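LupI (Flavobacterium sp. YS-80-122, PDB 6IY4) is a small inhibitor that probably blocks metalloendopeptidases, with a psychrophilic marine protease as its likely target. Local coordinates at residues 72-75 against 76-79. Residues are numbered along the deposited sequence; the frame is centred on the assembly and turned at random.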
ATOM      1  N   LEU A  72       1.762   7.411  -7.479  1.00 20.99           N
ATOM      2  CA  LEU A  72       2.024   8.575  -6.614  1.00 20.00           C
ATOM      3  C   LEU A  72       1.123   9.693  -7.089  1.00 23.71           C
ATOM      4  O   LEU A  72       1.148   9.981  -8.326  1.00 25.04           O
ATOM      5  CB  LEU A  72       3.491   8.950  -6.766  1.00 22.38           C
ATOM      6  CG  LEU A  72       3.978  10.093  -5.897  1.00 24.85           C
ATOM      7  CD1 LEU A  72       3.697   9.884  -4.435  1.00 26.22           C
ATOM      8  CD2 LEU A  72       5.462  10.273  -6.164  1.00 27.59           C
ATOM      9  N   ARG A  73       0.326  10.267  -6.189  1.00 22.60           N
ATOM     10  CA  ARG A  73      -0.621  11.338  -6.599  1.00 25.97           C
ATOM     11  C   ARG A  73      -0.077  12.702  -6.191  1.00 30.97           C
ATOM     12  O   ARG A  73      -0.211  13.646  -6.945  1.00 34.47           O
ATOM     13  CB  ARG A  73      -2.021  11.046  -6.066  1.00 30.30           C
ATOM     14  CG  ARG A  73      -2.646   9.799  -6.677  1.00 34.42           C
ATOM     15  CD  ARG A  73      -3.746  10.014  -7.716  1.00 44.64           C
ATOM     16  NE  ARG A  73      -3.430  11.069  -8.649  1.00 51.91           N
ATOM     17  CZ  ARG A  73      -2.607  10.946  -9.675  1.00 60.23           C
ATOM     18  NH1 ARG A  73      -2.030   9.783  -9.923  1.00 64.52           N
ATOM     19  NH2 ARG A  73      -2.354  11.989 -10.449  1.00 63.85           N
ATOM     20  N   GLU A  74       0.521  12.793  -5.035  1.00 27.28           N
ATOM     21  CA  GLU A  74       0.960  14.047  -4.390  1.00 30.43           C
ATOM     22  C   GLU A  74       1.682  13.591  -3.142  1.00 28.71           C
ATOM     23  O   GLU A  74       1.603  12.395  -2.804  1.00 24.74           O
ATOM     24  CB  GLU A  74      -0.184  14.945  -3.949  1.00 31.23           C
ATOM     25  CG  GLU A  74      -0.955  14.297  -2.839  1.00 36.01           C
ATOM     26  CD  GLU A  74      -2.168  15.030  -2.338  1.00 42.14           C
ATOM     27  OE1 GLU A  74      -3.263  14.425  -2.351  1.00 49.69           O
ATOM     28  OE2 GLU A  74      -1.994  16.183  -1.894  1.00 58.47           O
ATOM     29  N   ALA A  75       2.359  14.499  -2.480  1.00 24.20           N
ATOM     30  CA  ALA A  75       3.204  14.145  -1.335  1.00 22.46           C
ATOM     31  C   ALA A  75       2.403  13.298  -0.343  1.00 21.09           C
ATOM     32  O   ALA A  75       1.356  13.742   0.110  1.00 22.15           O
ATOM     33  CB  ALA A  75       3.698  15.414  -0.687  1.00 24.75           C
ATOM     34  N   GLY A  76       2.922  12.108  -0.038  1.00 21.64           N
ATOM     35  CA  GLY A  76       2.326  11.260   1.002  1.00 21.66           C
ATOM     36  C   GLY A  76       1.011  10.647   0.574  1.00 19.24           C
ATOM     37  O   GLY A  76       0.230  10.320   1.449  1.00 20.92           O
ATOM     38  N   ARG A  77       0.754  10.463  -0.714  1.00 21.48           N
ATOM     39  CA  ARG A  77      -0.495   9.786  -1.154  1.00 19.46           C
ATOM     40  C   ARG A  77      -0.250   8.944  -2.400  1.00 19.79           C
ATOM     41  O   ARG A  77       0.292   9.478  -3.390  1.00 22.81           O
ATOM     42  CB  ARG A  77      -1.586  10.810  -1.483  1.00 22.06           C
ATOM     43  CG  ARG A  77      -2.920  10.198  -1.896  1.00 25.28           C
ATOM     44  CD  ARG A  77      -3.910  11.294  -2.265  1.00 30.50           C
ATOM     45  NE  ARG A  77      -5.204  10.752  -2.646  1.00 33.27           N
ATOM     46  CZ  ARG A  77      -6.258  10.625  -1.840  1.00 35.66           C
ATOM     47  NH1 ARG A  77      -6.202  10.988  -0.573  1.00 39.81           N
ATOM     48  NH2 ARG A  77      -7.371  10.117  -2.314  1.00 34.27           N
ATOM     49  N   TYR A  78      -0.656   7.685  -2.341  1.00 18.28           N
ATOM     50  CA  TYR A  78      -0.691   6.791  -3.521  1.00 20.18           C
ATOM     51  C   TYR A  78      -2.107   6.278  -3.715  1.00 19.38           C
ATOM     52  O   TYR A  78      -2.854   6.156  -2.758  1.00 19.13           O
ATOM     53  CB  TYR A  78       0.227   5.592  -3.336  1.00 18.11           C
ATOM     54  CG  TYR A  78       1.688   5.872  -3.174  1.00 18.31           C
ATOM     55  CD1 TYR A  78       2.225   6.023  -1.920  1.00 20.62           C
ATOM     56  CD2 TYR A  78       2.523   5.908  -4.263  1.00 19.66           C
ATOM     57  CE1 TYR A  78       3.586   6.222  -1.747  1.00 19.25           C
ATOM     58  CE2 TYR A  78       3.869   6.139  -4.114  1.00 18.21           C
ATOM     59  CZ  TYR A  78       4.402   6.297  -2.847  1.00 19.91           C
ATOM     60  OH  TYR A  78       5.725   6.531  -2.629  1.00 20.75           O
ATOM     61  N   GLU A  79      -2.466   5.978  -4.972  1.00 18.47           N
ATOM     62  CA  GLU A  79      -3.771   5.375  -5.317  1.00 19.70           C
ATOM     63  C   GLU A  79      -3.578   4.243  -6.325  1.00 20.58           C
ATOM     64  O   GLU A  79      -2.831   4.444  -7.275  1.00 19.54           O
ATOM     65  CB  GLU A  79      -4.688   6.432  -5.917  1.00 22.61           C
ATOM     66  CG  GLU A  79      -5.107   7.456  -4.911  1.00 26.63           C
ATOM     67  CD  GLU A  79      -5.881   8.587  -5.545  1.00 33.48           C
ATOM     68  OE1 GLU A  79      -6.140   8.499  -6.766  1.00 35.58           O
ATOM     69  OE2 GLU A  79      -6.140   9.581  -4.853  1.00 36.18           O
TER
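One face of the Y78 ring carries L72 CD1, a CH-pi contact 4.1 Å from the ring centroid and displaced toward the rim; CG anti to the backbone N (chi1 -177°) helps bring this delta methyl over the ring. At the edge of the R77 guanidinium, and in its plane, sits E79 OE2, gripped side-on by R77 NE (2.7 Å) and more loosely by NH2, both on the anti side of the carboxylate. The other oxygen, E79 OE1, comes within 3.0 Å of R73 CD, whose side chain crosses that of E79 at about a right angle. With an alanine at E79, R77 would probably lose its salt-bridge partner and its guanidinium be freer to turn. E74 OE1 rests against R77 CD at 3.2 Å, its charge near the guanidinium but well out of its plane. A hydrogen bond from R77 N to E74 O (3.0 Å) closes the type II turn, and a nearly straight one runs from R73 N to R77 O (2.9 Å, 175°) where a beta bulge shifts the register. This hairpin links strands 66-74 and 77-82 of the antiparallel sheet; strand 86-92 flanks the second, touching R77, Y78 and E79, while W10 of strand 8-14 meets the Y78 ring.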